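Local coordinates for dienelactone hydrolase (Anabaena variabilis, PDB 2O2G), which probably acts as a hydrolase, as a member of the dienelactone hydrolase family with an alpha/beta-hydrolase fold, at residues A66-D71 with D103-N108; S96-A101 with L129-E134. All coordinates share one frame; numbering follows the deposited sequence.

Interaction 1: A66-D71 with D103-N108; sequences ATLLID and DWLTHN
L68 meets L105 and W104 where a strand of the alpha/beta-hydrolase sheet is covered by helix 91-107, a later helix of the chain. Strand 66-70 lies between strands 22-29 and 36-41, and helix 91-107 packs on one side of it. The side chains of the strand alternate. L68 and I70 point toward helix 91-107, whereas T67 and L69 pack on helix 51-63 on the other side of the sheet.

The contact is apolar, and no hydrogen bond joins the two segments. A single methyl of L68 does the touching. CG of L68 is anti to the backbone N (chi1 177°), which extends the side chain toward the helix. L68 CD2 then sits against the forked end of L105. It is 4.0 Å from L105 CD2 and 4.1 Å from both L105 CG and L105 CD1, so the methyl is seated almost evenly among the three atoms. L68 CD2 also approaches the six-membered part of the W104 ring at an oblique angle, 4.4 Å from W104 CZ3. V15 and V17 of strand 12-19 also touch W104, and V15 touches L68.

Farther along the helix, D103 forms a salt bridge with R135. L105 O accepts a hydrogen bond from T111 OG1. On one face of the W104 indole, N108 ND2 lies 3.3 Å above the ring plane, offset toward the rim.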
# COMPACT_ATOMS: atom_id res chain seq x y z
N ALA A 66 -10.71 -5.01 -6.07
CA ALA A 66 -10.29 -6.10 -5.21
C ALA A 66 -9.28 -5.55 -4.26
O ALA A 66 -8.62 -4.54 -4.56
CB ALA A 66 -9.65 -7.23 -6.03
N THR A 67 -9.13 -6.21 -3.10
CA THR A 67 -8.11 -5.81 -2.10
C THR A 67 -7.43 -7.02 -1.43
O THR A 67 -8.05 -8.07 -1.24
CB THR A 67 -8.72 -4.93 -0.98
OG1 THR A 67 -9.71 -5.66 -0.23
CG2 THR A 67 -9.36 -3.67 -1.57
N LEU A 68 -6.15 -6.86 -1.11
CA LEU A 68 -5.38 -7.82 -0.31
C LEU A 68 -4.69 -7.06 0.82
O LEU A 68 -3.81 -6.26 0.59
CB LEU A 68 -4.35 -8.57 -1.13
CG LEU A 68 -3.45 -9.55 -0.34
CD1 LEU A 68 -4.32 -10.59 0.39
CD2 LEU A 68 -2.42 -10.18 -1.27
N LEU A 69 -5.20 -7.26 2.03
CA LEU A 69 -4.64 -6.72 3.25
C LEU A 69 -3.78 -7.85 3.77
O LEU A 69 -4.28 -8.92 4.03
CB LEU A 69 -5.77 -6.38 4.21
CG LEU A 69 -6.58 -5.15 3.78
CD1 LEU A 69 -7.98 -5.24 4.33
CD2 LEU A 69 -5.90 -3.90 4.21
N ILE A 70 -2.49 -7.58 3.90
CA ILE A 70 -1.51 -8.58 4.31
C ILE A 70 -0.64 -8.21 5.50
O ILE A 70 -0.40 -7.04 5.77
CB ILE A 70 -0.64 -8.87 3.06
CG1 ILE A 70 -0.01 -10.24 3.15
CG2 ILE A 70 0.36 -7.74 2.76
CD1 ILE A 70 0.44 -10.71 1.83
N ASP A 71 -0.18 -9.20 6.24
CA ASP A 71 0.81 -8.98 7.25
C ASP A 71 2.13 -9.12 6.50
O ASP A 71 2.40 -10.17 5.90
CB ASP A 71 0.73 -10.02 8.37
CG ASP A 71 -0.47 -9.82 9.30
OD1 ASP A 71 -0.96 -8.67 9.42
OD2 ASP A 71 -0.88 -10.81 9.92
N ASP A 103 3.98 -11.21 -6.63
CA ASP A 103 4.21 -12.43 -7.41
C ASP A 103 3.15 -13.50 -7.12
O ASP A 103 2.66 -14.18 -8.05
CB ASP A 103 5.62 -12.97 -7.14
CG ASP A 103 6.72 -12.03 -7.66
OD1 ASP A 103 6.40 -11.11 -8.45
OD2 ASP A 103 7.91 -12.25 -7.30
N TRP A 104 2.73 -13.61 -5.86
CA TRP A 104 1.69 -14.57 -5.47
C TRP A 104 0.38 -14.23 -6.18
O TRP A 104 -0.25 -15.12 -6.78
CB TRP A 104 1.49 -14.56 -3.98
CG TRP A 104 0.51 -15.56 -3.46
CD1 TRP A 104 0.75 -16.84 -3.11
CD2 TRP A 104 -0.86 -15.30 -3.16
NE1 TRP A 104 -0.41 -17.42 -2.63
CE2 TRP A 104 -1.40 -16.47 -2.63
CE3 TRP A 104 -1.66 -14.16 -3.23
CZ2 TRP A 104 -2.74 -16.56 -2.24
CZ3 TRP A 104 -2.99 -14.24 -2.83
CH2 TRP A 104 -3.51 -15.43 -2.36
N LEU A 105 0.01 -12.95 -6.16
CA LEU A 105 -1.17 -12.47 -6.90
C LEU A 105 -1.04 -12.74 -8.40
O LEU A 105 -2.00 -13.11 -9.05
CB LEU A 105 -1.34 -10.96 -6.70
CG LEU A 105 -1.80 -10.53 -5.32
CD1 LEU A 105 -1.79 -9.02 -5.20
CD2 LEU A 105 -3.17 -11.16 -5.07
N THR A 106 0.17 -12.53 -8.94
CA THR A 106 0.40 -12.76 -10.35
C THR A 106 0.18 -14.22 -10.78
O THR A 106 -0.43 -14.49 -11.83
CB THR A 106 1.82 -12.28 -10.75
OG1 THR A 106 1.91 -10.87 -10.59
CG2 THR A 106 2.14 -12.64 -12.21
N HIS A 107 0.62 -15.15 -9.95
CA HIS A 107 0.62 -16.56 -10.23
C HIS A 107 -0.54 -17.39 -9.67
O HIS A 107 -0.58 -18.60 -9.91
CB HIS A 107 1.97 -17.15 -9.80
CG HIS A 107 3.13 -16.59 -10.57
ND1 HIS A 107 3.30 -16.83 -11.92
CD2 HIS A 107 4.16 -15.79 -10.20
CE1 HIS A 107 4.39 -16.20 -12.34
NE2 HIS A 107 4.92 -15.55 -11.32
N ASN A 108 -1.46 -16.74 -8.96
CA ASN A 108 -2.64 -17.37 -8.41
C ASN A 108 -3.77 -17.33 -9.45
O ASN A 108 -4.14 -16.24 -9.90
CB ASN A 108 -3.05 -16.58 -7.15
CG ASN A 108 -4.28 -17.14 -6.47
OD1 ASN A 108 -5.05 -17.90 -7.05
ND2 ASN A 108 -4.50 -16.71 -5.23

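Interaction 2: S96-A101 with L129-E134; sequences SRLVGA and LVAAAE
No ring of either segment lies between V99, A131 and E134. The aromatic residue beneath is Y118 of strand 115-121, touched by both L98 and A131. The one flat group at the contact is the E134 carboxylate, which is carried away from helix 96-101, although the side chain starts toward it. This is a helix-helix contact of the alpha/beta-hydrolase fold, between helix 91-107 and helix 123-134, which both pack on the central sheet. Over these short segments the axes come within 8.6 Å and cross at -50°. The backbones are nearest at V99 and A131, with 5.5 Å between their CA atoms.

A131 has only a methyl, so helix 96-101 can come close. L98 and V99 both meet that methyl. L98 CB and L98 CD2 each lie 4.1 Å from A131 CB. L98 also touches L39 and A41 of the sheet. The contact is thus buried on its sheet side, while E134 lies on the solvent side.

V99 CG2 is anti to the carbonyl carbon and reaches across to the other helix. It lies 4.0 Å from E134 CB, 3.8 Å from A131 CA and 3.7 Å from A131 CB.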
# COMPACT_ATOMS: atom_id res chain seq x y z
N SER A 96 10.65 -6.52 0.00
CA SER A 96 10.79 -7.84 -0.58
C SER A 96 9.52 -8.62 -0.29
O SER A 96 9.10 -9.42 -1.10
CB SER A 96 12.00 -8.60 -0.04
OG SER A 96 11.74 -9.08 1.29
N ARG A 97 8.94 -8.43 0.87
CA ARG A 97 7.71 -9.15 1.22
C ARG A 97 6.58 -8.72 0.34
O ARG A 97 5.80 -9.54 -0.11
CB ARG A 97 7.37 -8.94 2.72
CG ARG A 97 8.43 -9.52 3.65
CD ARG A 97 8.33 -11.03 3.58
NE ARG A 97 9.38 -11.69 4.30
CZ ARG A 97 9.43 -11.82 5.61
NH1 ARG A 97 8.47 -11.34 6.38
NH2 ARG A 97 10.45 -12.45 6.15
N LEU A 98 6.51 -7.44 0.05
CA LEU A 98 5.48 -6.90 -0.86
C LEU A 98 5.69 -7.42 -2.30
O LEU A 98 4.73 -7.80 -2.97
CB LEU A 98 5.53 -5.38 -0.81
CG LEU A 98 4.32 -4.58 -1.23
CD1 LEU A 98 3.05 -5.07 -0.52
CD2 LEU A 98 4.61 -3.13 -0.88
N VAL A 99 6.95 -7.48 -2.74
CA VAL A 99 7.28 -8.04 -4.07
C VAL A 99 6.79 -9.50 -4.10
O VAL A 99 6.22 -9.92 -5.10
CB VAL A 99 8.81 -7.97 -4.37
CG1 VAL A 99 9.22 -8.80 -5.58
CG2 VAL A 99 9.26 -6.52 -4.54
N GLY A 100 7.07 -10.25 -3.02
CA GLY A 100 6.63 -11.66 -2.87
C GLY A 100 5.11 -11.81 -2.96
O GLY A 100 4.60 -12.67 -3.70
N ALA A 101 4.38 -10.97 -2.24
CA ALA A 101 2.91 -10.95 -2.33
C ALA A 101 2.38 -10.58 -3.72
O ALA A 101 1.33 -11.07 -4.15
CB ALA A 101 2.30 -10.01 -1.29
N LEU A 129 7.03 1.92 -2.77
CA LEU A 129 7.77 2.50 -3.87
C LEU A 129 8.98 1.66 -4.21
O LEU A 129 9.31 1.53 -5.38
CB LEU A 129 8.16 3.95 -3.61
CG LEU A 129 6.90 4.82 -3.56
CD1 LEU A 129 7.16 6.08 -2.78
CD2 LEU A 129 6.35 5.13 -4.96
N VAL A 130 9.66 1.10 -3.20
CA VAL A 130 10.84 0.26 -3.48
C VAL A 130 10.42 -1.01 -4.23
O VAL A 130 11.08 -1.42 -5.18
CB VAL A 130 11.65 -0.08 -2.20
CG1 VAL A 130 12.80 -1.05 -2.52
CG2 VAL A 130 12.20 1.18 -1.57
N ALA A 131 9.31 -1.60 -3.81
CA ALA A 131 8.77 -2.78 -4.48
C ALA A 131 8.30 -2.50 -5.93
O ALA A 131 8.55 -3.30 -6.83
CB ALA A 131 7.59 -3.35 -3.65
N ALA A 132 7.64 -1.36 -6.14
CA ALA A 132 7.14 -0.96 -7.45
C ALA A 132 8.27 -0.84 -8.47
O ALA A 132 8.12 -1.24 -9.62
CB ALA A 132 6.35 0.36 -7.32
N ALA A 133 9.41 -0.30 -8.04
CA ALA A 133 10.60 -0.18 -8.88
C ALA A 133 11.16 -1.55 -9.28
O ALA A 133 11.80 -1.64 -10.32
CB ALA A 133 11.63 0.62 -8.19
N GLU A 134 10.92 -2.57 -8.45
CA GLU A 134 11.31 -3.98 -8.73
C GLU A 134 10.32 -4.75 -9.64
O GLU A 134 10.69 -5.81 -10.15
CB GLU A 134 11.44 -4.81 -7.45
CG GLU A 134 12.45 -4.33 -6.47
CD GLU A 134 13.81 -4.30 -7.05
OE1 GLU A 134 14.22 -5.33 -7.65
OE2 GLU A 134 14.48 -3.25 -6.91

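Interactions 1 and 2 share helix 91-107. W104 and L105 near its C-terminal end cover strand 66-70, and its residues 96-101 lean on helix 123-134. The two centres are about 12 Å apart. They join directly through packing of I70 CD1 on A101 CB, at 3.7 Å. L39 of strand 36-41 is common ground, touched by L68 and I70 from one contact and by L98 and A101 from the other. R135 also links them, since it pairs with D103 and is touched by V99. S122, H199 and D171 are consistent with a Ser-His-Asp triad, as in related alpha/beta-hydrolases, with S122 on a probable nucleophile elbow just before helix 123-134. L98 lies near that elbow without touching it.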